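Local coordinates for pesticidial crystal protein CRY2AA (Bacillus thuringiensis serovar kurstaki, PDB 1I5P) that lyses midgut epithelial cells of dipteran and lepidopteran larvae after binding to them, acting as an insecticidal crystal toxin, at residues A[259-264]-A[546-551]; A[513-518]-A[583-588]. All blocks are in the same frame, centred on the assembly; numbering follows the deposited sequence.

Contact 1: residues A[259-264]-A[546-551]; sequences WSLFKY and YLRVSS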
ATOM      1  N   TRP A 259      12.095  -2.305   3.805  1.00 11.12           N
ATOM      2  CA  TRP A 259      13.389  -2.940   4.081  1.00 11.19           C
ATOM      3  C   TRP A 259      14.287  -3.048   2.851  1.00 12.22           C
ATOM      4  O   TRP A 259      15.473  -2.727   2.915  1.00 13.19           O
ATOM      5  CB  TRP A 259      13.194  -4.340   4.665  1.00  9.88           C
ATOM      6  CG  TRP A 259      12.464  -4.373   5.969  1.00 12.26           C
ATOM      7  CD1 TRP A 259      12.306  -3.342   6.857  1.00 13.00           C
ATOM      8  CD2 TRP A 259      11.802  -5.501   6.543  1.00 13.23           C
ATOM      9  NE1 TRP A 259      11.583  -3.763   7.948  1.00 13.67           N
ATOM     10  CE2 TRP A 259      11.258  -5.085   7.782  1.00 15.33           C
ATOM     11  CE3 TRP A 259      11.610  -6.827   6.133  1.00 12.21           C
ATOM     12  CZ2 TRP A 259      10.539  -5.945   8.611  1.00 14.86           C
ATOM     13  CZ3 TRP A 259      10.895  -7.684   6.960  1.00 14.08           C
ATOM     14  CH2 TRP A 259      10.367  -7.237   8.184  1.00 13.40           C
ATOM     15  N   SER A 260      13.722  -3.506   1.738  1.00 10.50           N
ATOM     16  CA  SER A 260      14.495  -3.660   0.517  1.00 13.40           C
ATOM     17  C   SER A 260      14.821  -2.311  -0.117  1.00 12.30           C
ATOM     18  O   SER A 260      15.408  -2.256  -1.198  1.00 14.24           O
ATOM     19  CB  SER A 260      13.752  -4.563  -0.481  1.00  7.86           C
ATOM     20  OG  SER A 260      12.484  -4.036  -0.817  1.00 13.81           O
ATOM     21  N   LEU A 261      14.429  -1.227   0.553  1.00 12.35           N
ATOM     22  CA  LEU A 261      14.725   0.121   0.066  1.00 13.01           C
ATOM     23  C   LEU A 261      15.689   0.814   1.027  1.00 13.24           C
ATOM     24  O   LEU A 261      16.134   1.927   0.769  1.00 14.78           O
ATOM     25  CB  LEU A 261      13.439   0.952  -0.088  1.00 11.74           C
ATOM     26  CG  LEU A 261      12.504   0.493  -1.215  1.00 10.49           C
ATOM     27  CD1 LEU A 261      11.271   1.374  -1.246  1.00  7.69           C
ATOM     28  CD2 LEU A 261      13.240   0.530  -2.561  1.00  6.96           C
ATOM     29  N   PHE A 262      16.011   0.152   2.136  1.00 14.57           N
ATOM     30  CA  PHE A 262      16.947   0.716   3.111  1.00 14.12           C
ATOM     31  C   PHE A 262      18.297   0.945   2.428  1.00 16.21           C
ATOM     32  O   PHE A 262      19.087   1.792   2.846  1.00 16.71           O
ATOM     33  CB  PHE A 262      17.148  -0.238   4.294  1.00 13.49           C
ATOM     34  CG  PHE A 262      16.167  -0.046   5.430  1.00 13.01           C
ATOM     35  CD1 PHE A 262      16.329  -0.756   6.616  1.00 13.65           C
ATOM     36  CD2 PHE A 262      15.112   0.854   5.334  1.00 10.68           C
ATOM     37  CE1 PHE A 262      15.460  -0.576   7.689  1.00 13.54           C
ATOM     38  CE2 PHE A 262      14.235   1.045   6.401  1.00 13.10           C
ATOM     39  CZ  PHE A 262      14.408   0.331   7.582  1.00 14.13           C
ATOM     40  N   LYS A 263      18.553   0.175   1.375  1.00 15.09           N
ATOM     41  CA  LYS A 263      19.798   0.276   0.619  1.00 15.16           C
ATOM     42  C   LYS A 263      19.890   1.620  -0.111  1.00 14.22           C
ATOM     43  O   LYS A 263      20.935   1.962  -0.663  1.00 14.19           O
ATOM     44  CB  LYS A 263      19.889  -0.866  -0.402  1.00 14.70           C
ATOM     45  CG  LYS A 263      18.961  -0.668  -1.604  1.00 18.17           C
ATOM     46  CD  LYS A 263      18.507  -1.967  -2.283  1.00 18.17           C
ATOM     47  CE  LYS A 263      19.514  -2.537  -3.261  1.00 21.54           C
ATOM     48  NZ  LYS A 263      18.837  -3.506  -4.177  1.00 15.87           N
ATOM     49  N   TYR A 264      18.793   2.371  -0.125  1.00 14.05           N
ATOM     50  CA  TYR A 264      18.772   3.676  -0.786  1.00 12.99           C
ATOM     51  C   TYR A 264      18.664   4.835   0.198  1.00 11.51           C
ATOM     52  O   TYR A 264      18.178   4.677   1.319  1.00 10.35           O
ATOM     53  CB  TYR A 264      17.599   3.765  -1.774  1.00 12.87           C
ATOM     54  CG  TYR A 264      17.715   2.854  -2.974  1.00 14.64           C
ATOM     55  CD1 TYR A 264      16.911   1.721  -3.093  1.00 14.33           C
ATOM     56  CD2 TYR A 264      18.658   3.105  -3.975  1.00 14.46           C
ATOM     57  CE1 TYR A 264      17.046   0.851  -4.180  1.00 12.94           C
ATOM     58  CE2 TYR A 264      18.803   2.241  -5.061  1.00 13.07           C
ATOM     59  CZ  TYR A 264      17.997   1.118  -5.155  1.00 12.46           C
ATOM     60  OH  TYR A 264      18.176   0.244  -6.199  1.00 12.63           O
ATOM     61  N   TYR A 546      16.824   3.500 -11.875  1.00 14.82           N
ATOM     62  CA  TYR A 546      16.915   2.103 -11.492  1.00 14.72           C
ATOM     63  C   TYR A 546      15.556   1.466 -11.725  1.00 15.95           C
ATOM     64  O   TYR A 546      14.525   2.023 -11.351  1.00 13.56           O
ATOM     65  CB  TYR A 546      17.268   1.953 -10.006  1.00 17.39           C
ATOM     66  CG  TYR A 546      18.694   2.290  -9.634  1.00 18.74           C
ATOM     67  CD1 TYR A 546      19.078   3.607  -9.402  1.00 18.96           C
ATOM     68  CD2 TYR A 546      19.662   1.287  -9.509  1.00 18.65           C
ATOM     69  CE1 TYR A 546      20.390   3.929  -9.052  1.00 21.96           C
ATOM     70  CE2 TYR A 546      20.979   1.596  -9.161  1.00 21.82           C
ATOM     71  CZ  TYR A 546      21.336   2.919  -8.933  1.00 22.98           C
ATOM     72  OH  TYR A 546      22.636   3.225  -8.598  1.00 25.18           O
ATOM     73  N   LEU A 547      15.549   0.304 -12.357  1.00 15.04           N
ATOM     74  CA  LEU A 547      14.298  -0.398 -12.577  1.00 16.40           C
ATOM     75  C   LEU A 547      14.342  -1.662 -11.748  1.00 15.88           C
ATOM     76  O   LEU A 547      15.247  -2.484 -11.906  1.00 15.79           O
ATOM     77  CB  LEU A 547      14.099  -0.753 -14.056  1.00 14.70           C
ATOM     78  CG  LEU A 547      13.913   0.420 -15.029  1.00 17.57           C
ATOM     79  CD1 LEU A 547      13.540  -0.115 -16.399  1.00 14.71           C
ATOM     80  CD2 LEU A 547      12.826   1.359 -14.525  1.00 11.11           C
ATOM     81  N   ARG A 548      13.391  -1.789 -10.829  1.00 15.88           N
ATOM     82  CA  ARG A 548      13.302  -2.982 -10.003  1.00 16.38           C
ATOM     83  C   ARG A 548      12.462  -3.941 -10.830  1.00 15.74           C
ATOM     84  O   ARG A 548      11.306  -3.657 -11.145  1.00 14.81           O
ATOM     85  CB  ARG A 548      12.620  -2.687  -8.661  1.00 14.52           C
ATOM     86  CG  ARG A 548      12.370  -3.938  -7.824  1.00 14.66           C
ATOM     87  CD  ARG A 548      12.165  -3.626  -6.344  1.00 17.16           C
ATOM     88  NE  ARG A 548      13.396  -3.171  -5.701  1.00 14.17           N
ATOM     89  CZ  ARG A 548      13.531  -2.966  -4.393  1.00 14.73           C
ATOM     90  NH1 ARG A 548      12.510  -3.177  -3.574  1.00 14.04           N
ATOM     91  NH2 ARG A 548      14.693  -2.552  -3.900  1.00 12.93           N
ATOM     92  N   VAL A 549      13.054  -5.070 -11.199  1.00 17.62           N
ATOM     93  CA  VAL A 549      12.349  -6.034 -12.026  1.00 17.00           C
ATOM     94  C   VAL A 549      12.649  -7.467 -11.638  1.00 18.25           C
ATOM     95  O   VAL A 549      13.610  -7.752 -10.918  1.00 16.41           O
ATOM     96  CB  VAL A 549      12.731  -5.874 -13.519  1.00 17.68           C
ATOM     97  CG1 VAL A 549      12.772  -4.400 -13.900  1.00 14.54           C
ATOM     98  CG2 VAL A 549      14.089  -6.531 -13.782  1.00 15.24           C
ATOM     99  N   SER A 550      11.816  -8.368 -12.145  1.00 17.16           N
ATOM    100  CA  SER A 550      11.990  -9.792 -11.915  1.00 18.75           C
ATOM    101  C   SER A 550      11.875 -10.454 -13.280  1.00 19.41           C
ATOM    102  O   SER A 550      10.944 -10.174 -14.034  1.00 19.22           O
ATOM    103  CB  SER A 550      10.910 -10.338 -10.981  1.00 15.94           C
ATOM    104  OG  SER A 550      11.078 -11.735 -10.795  1.00 16.15           O
ATOM    105  N   SER A 551      12.826 -11.321 -13.599  1.00 20.94           N
ATOM    106  CA  SER A 551      12.815 -12.001 -14.884  1.00 24.01           C
ATOM    107  C   SER A 551      13.360 -13.416 -14.726  1.00 24.48           C
ATOM    108  O   SER A 551      14.573 -13.629 -14.740  1.00 22.39           O
ATOM    109  CB  SER A 551      13.663 -11.215 -15.892  1.00 23.92           C
ATOM    110  OG  SER A 551      13.614 -11.804 -17.181  1.00 27.20           O
TER

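Contact 2: residues A[513-518]-A[583-588]; sequences SEKFGN and NGARFS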
ATOM      1  N   SER A 513       0.219  -7.977 -10.940  1.00 15.08           N
ATOM      2  CA  SER A 513       0.569  -9.118 -10.107  1.00 14.91           C
ATOM      3  C   SER A 513       0.882  -8.712  -8.666  1.00 14.67           C
ATOM      4  O   SER A 513       1.804  -7.942  -8.403  1.00 14.67           O
ATOM      5  CB  SER A 513       1.771  -9.846 -10.719  1.00 15.51           C
ATOM      6  OG  SER A 513       2.167 -10.958  -9.934  1.00 19.09           O
ATOM      7  N   GLU A 514       0.098  -9.249  -7.742  1.00 13.73           N
ATOM      8  CA  GLU A 514       0.236  -8.980  -6.315  1.00 15.39           C
ATOM      9  C   GLU A 514       1.668  -9.115  -5.778  1.00 14.56           C
ATOM     10  O   GLU A 514       2.394 -10.044  -6.143  1.00 11.39           O
ATOM     11  CB  GLU A 514      -0.709  -9.921  -5.553  1.00 17.20           C
ATOM     12  CG  GLU A 514      -0.435 -10.048  -4.069  1.00 21.30           C
ATOM     13  CD  GLU A 514      -1.538 -10.786  -3.330  1.00 20.85           C
ATOM     14  OE1 GLU A 514      -1.765 -11.980  -3.626  1.00 20.14           O
ATOM     15  OE2 GLU A 514      -2.176 -10.173  -2.449  1.00 17.84           O
ATOM     16  N   LYS A 515       2.064  -8.169  -4.924  1.00 12.44           N
ATOM     17  CA  LYS A 515       3.384  -8.178  -4.288  1.00 12.02           C
ATOM     18  C   LYS A 515       3.235  -7.814  -2.813  1.00 12.49           C
ATOM     19  O   LYS A 515       2.321  -7.086  -2.440  1.00 12.08           O
ATOM     20  CB  LYS A 515       4.328  -7.185  -4.977  1.00 14.22           C
ATOM     21  CG  LYS A 515       4.702  -7.587  -6.394  1.00 12.75           C
ATOM     22  CD  LYS A 515       5.432  -8.921  -6.393  1.00 15.68           C
ATOM     23  CE  LYS A 515       5.597  -9.462  -7.805  1.00 16.55           C
ATOM     24  NZ  LYS A 515       4.275  -9.738  -8.436  1.00 16.53           N
ATOM     25  N   PHE A 516       4.133  -8.316  -1.973  1.00 14.75           N
ATOM     26  CA  PHE A 516       4.051  -8.039  -0.543  1.00 15.74           C
ATOM     27  C   PHE A 516       5.123  -7.087  -0.028  1.00 14.46           C
ATOM     28  O   PHE A 516       4.918  -6.417   0.982  1.00 13.80           O
ATOM     29  CB  PHE A 516       4.093  -9.353   0.246  1.00 16.40           C
ATOM     30  CG  PHE A 516       3.076 -10.360  -0.212  1.00 18.96           C
ATOM     31  CD1 PHE A 516       3.451 -11.422  -1.029  1.00 19.32           C
ATOM     32  CD2 PHE A 516       1.737 -10.224   0.137  1.00 20.57           C
ATOM     33  CE1 PHE A 516       2.507 -12.336  -1.496  1.00 20.26           C
ATOM     34  CE2 PHE A 516       0.782 -11.135  -0.327  1.00 21.23           C
ATOM     35  CZ  PHE A 516       1.170 -12.192  -1.145  1.00 18.16           C
ATOM     36  N   GLY A 517       6.260  -7.028  -0.715  1.00 13.65           N
ATOM     37  CA  GLY A 517       7.323  -6.133  -0.288  1.00 14.31           C
ATOM     38  C   GLY A 517       7.838  -5.284  -1.435  1.00 13.95           C
ATOM     39  O   GLY A 517       9.040  -5.046  -1.545  1.00 17.64           O
ATOM     40  N   ASN A 518       6.926  -4.815  -2.283  1.00 13.43           N
ATOM     41  CA  ASN A 518       7.291  -4.024  -3.455  1.00 12.46           C
ATOM     42  C   ASN A 518       6.612  -2.650  -3.524  1.00 11.34           C
ATOM     43  O   ASN A 518       6.569  -2.030  -4.591  1.00 11.61           O
ATOM     44  CB  ASN A 518       6.943  -4.829  -4.712  1.00 12.66           C
ATOM     45  CG  ASN A 518       7.412  -4.165  -5.991  1.00 13.77           C
ATOM     46  OD1 ASN A 518       8.600  -3.906  -6.170  1.00 14.44           O
ATOM     47  ND2 ASN A 518       6.474  -3.890  -6.895  1.00 11.39           N
ATOM     48  N   ASN A 583       5.920 -13.433  -4.043  1.00 17.84           N
ATOM     49  CA  ASN A 583       4.870 -14.043  -4.852  1.00 17.79           C
ATOM     50  C   ASN A 583       5.416 -14.612  -6.168  1.00 18.93           C
ATOM     51  O   ASN A 583       4.792 -14.486  -7.221  1.00 17.92           O
ATOM     52  CB  ASN A 583       3.775 -13.008  -5.135  1.00 19.47           C
ATOM     53  CG  ASN A 583       2.544 -13.615  -5.773  1.00 23.35           C
ATOM     54  OD1 ASN A 583       2.164 -14.739  -5.462  1.00 24.90           O
ATOM     55  ND2 ASN A 583       1.907 -12.864  -6.664  1.00 22.51           N
ATOM     56  N   GLY A 584       6.590 -15.234  -6.101  1.00 19.93           N
ATOM     57  CA  GLY A 584       7.185 -15.814  -7.296  1.00 21.74           C
ATOM     58  C   GLY A 584       8.233 -14.942  -7.968  1.00 22.43           C
ATOM     59  O   GLY A 584       9.105 -15.444  -8.676  1.00 22.38           O
ATOM     60  N   ALA A 585       8.159 -13.633  -7.751  1.00 20.63           N
ATOM     61  CA  ALA A 585       9.121 -12.720  -8.356  1.00 19.54           C
ATOM     62  C   ALA A 585      10.395 -12.617  -7.518  1.00 17.85           C
ATOM     63  O   ALA A 585      10.345 -12.651  -6.292  1.00 19.60           O
ATOM     64  CB  ALA A 585       8.494 -11.335  -8.530  1.00 17.37           C
ATOM     65  N   ARG A 586      11.535 -12.512  -8.189  1.00 17.37           N
ATOM     66  CA  ARG A 586      12.823 -12.372  -7.516  1.00 19.86           C
ATOM     67  C   ARG A 586      13.441 -11.111  -8.090  1.00 20.77           C
ATOM     68  O   ARG A 586      14.159 -11.148  -9.091  1.00 20.13           O
ATOM     69  CB  ARG A 586      13.720 -13.575  -7.798  1.00 22.59           C
ATOM     70  CG  ARG A 586      13.261 -14.842  -7.113  1.00 28.06           C
ATOM     71  CD  ARG A 586      14.057 -16.027  -7.603  1.00 32.75           C
ATOM     72  NE  ARG A 586      13.178 -17.154  -7.872  1.00 36.89           N
ATOM     73  CZ  ARG A 586      13.492 -18.169  -8.665  1.00 39.34           C
ATOM     74  NH1 ARG A 586      14.672 -18.202  -9.273  1.00 40.46           N
ATOM     75  NH2 ARG A 586      12.619 -19.147  -8.860  1.00 42.81           N
ATOM     76  N   PHE A 587      13.153  -9.989  -7.442  1.00 19.77           N
ATOM     77  CA  PHE A 587      13.623  -8.707  -7.923  1.00 18.98           C
ATOM     78  C   PHE A 587      15.121  -8.473  -7.904  1.00 19.89           C
ATOM     79  O   PHE A 587      15.879  -9.104  -7.164  1.00 18.92           O
ATOM     80  CB  PHE A 587      12.902  -7.570  -7.173  1.00 16.71           C
ATOM     81  CG  PHE A 587      13.637  -7.058  -5.957  1.00 16.69           C
ATOM     82  CD1 PHE A 587      14.709  -6.175  -6.087  1.00 13.85           C
ATOM     83  CD2 PHE A 587      13.238  -7.436  -4.679  1.00 18.39           C
ATOM     84  CE1 PHE A 587      15.368  -5.676  -4.965  1.00 14.50           C
ATOM     85  CE2 PHE A 587      13.893  -6.942  -3.546  1.00 16.41           C
ATOM     86  CZ  PHE A 587      14.958  -6.061  -3.691  1.00 12.59           C
ATOM     87  N   SER A 588      15.522  -7.543  -8.758  1.00 19.94           N
ATOM     88  CA  SER A 588      16.894  -7.101  -8.875  1.00 19.73           C
ATOM     89  C   SER A 588      16.764  -5.671  -9.366  1.00 18.49           C
ATOM     90  O   SER A 588      15.879  -5.372 -10.170  1.00 19.13           O
ATOM     91  CB  SER A 588      17.662  -7.931  -9.898  1.00 19.87           C
ATOM     92  OG  SER A 588      19.014  -7.510  -9.938  1.00 17.30           O
TER
HETATM   93  O   HOH W   1       4.615 -12.487  -9.171  1.00 22.00           O

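Contact 1: residues A[259-264]-A[546-551]
With CG of Arg548 trans to its own backbone N (chi1 174°), the arginine runs out from its strand extended through chi2, then bends at chi3 (-70°) to bring its guanidinium end-on to Ser260. The two terminal nitrogens divide the serine between them. NH2 gives a nearly straight hydrogen bond to the backbone O of Ser260, 2.8 Å away; the oxygen lies close to the guanidinium plane, but the donor stands well above the plane of the carbonyl. NH1 reaches OG of the same serine at 2.9 Å, along a more bent path and somewhat tilted from the guanidinium. Two bonds to one residue fix the rotation of the guanidinium, and NE is held in turn by a salt bridge to Asp589. The joint is one between domains: 259-264 leaves helix 238-259, at the end of the pore-forming helical bundle of this three-domain toxin, through two successive type I turns, while 546-551 belongs to a strand of the C-terminal jelly-roll sandwich. CD2 of Leu261 packs against the guanidinium, 3.7 Å from NH2. On the next turn, Tyr264 directs the edge of its ring at the face of Tyr546, a T-shaped pair with centroids 5.7 Å apart and planes at 67°. Its hydroxyl leads the approach, OH lying 3.8 Å from CD2 of Tyr546, and is also hydrogen-bonded to Asp589. Lys263 NZ, 4.3 Å from Arg548 NH2, forms salt bridges to Asp578 and Asp589, so lysine and arginine share the carboxylate of Asp589, which probably balances their charges in this buried site. Met623 of strand 617-626 packs against Tyr264, Tyr546 and Arg548.

Contact 2: residues A[513-518]-A[583-588]
Asn583 reaches across to Glu514 with its amide nitrogen, ND2 donating a hydrogen bond of 2.9 Å to the backbone O of Glu514. The bond is bent, 142° at the hydrogen, and the donor is tilted from the carbonyl plane. The same oxygen accepts a second bond, from Lys515 NZ at 3.0 Å, which arrives from the opposite face of that plane, leaving the carbonyl between amide and ammonium. Bends at chi2 (-61°) and chi4 (-63°) fold the lysine chain back over its own backbone and make this possible. Lys515 NZ also donates to a water 2.9 Å away, and that water passes a hydrogen bond on to the backbone O of Asn583 at 2.8 Å, so the turn is tied to 513-518 both directly and through solvent. The aliphatic part of the lysine does the nonpolar work: its CE rests 3.5 Å from CB of Ala585. On the other flank CE1 of Phe516 meets CB of Asn583 at 3.9 Å, the ring plane steeply inclined to the amide. Further out, Ser522 OG is another hydrogen-bond partner of Lys515 NZ, and Asp582 places the loop by accepting from the backbone N of Phe516 with one carboxylate oxygen and from that of Gly517 with the other. Glu514 turns its carboxylate to Trp293. Segment 513-518 begins at the end of strand 510-513 and leads toward strand 522-525 of the C-terminal domain, with Met620 of strand 617-626 touching both Lys515 and Ala585, and with helix 202-232 of the N-terminal domain lying against Phe516 and Asn583 through Gln228.

Overall arrangement
The centres of contacts 1 and 2 lie about 10 Å apart; segments 546-551 and 583-588 fall on strands 541-550 and 585-597, antiparallel neighbours in one sheet of the C-terminal domain. Val549 O and Ser588 N, 2.9 Å apart, probably form a hydrogen bond between them, as do Ser550 OG and Arg586 N at 2.8 Å. Phe587 bridges the two sites: its CE1 packs 3.3 Å from Arg548 NE, and its ring also touches Ser260. Both contacts bring this domain up to the helical N-terminal domain, contact 1 through the segment that leaves helix 238-259 and contact 2 beside helix 202-232, so together they form part of one interdomain seam.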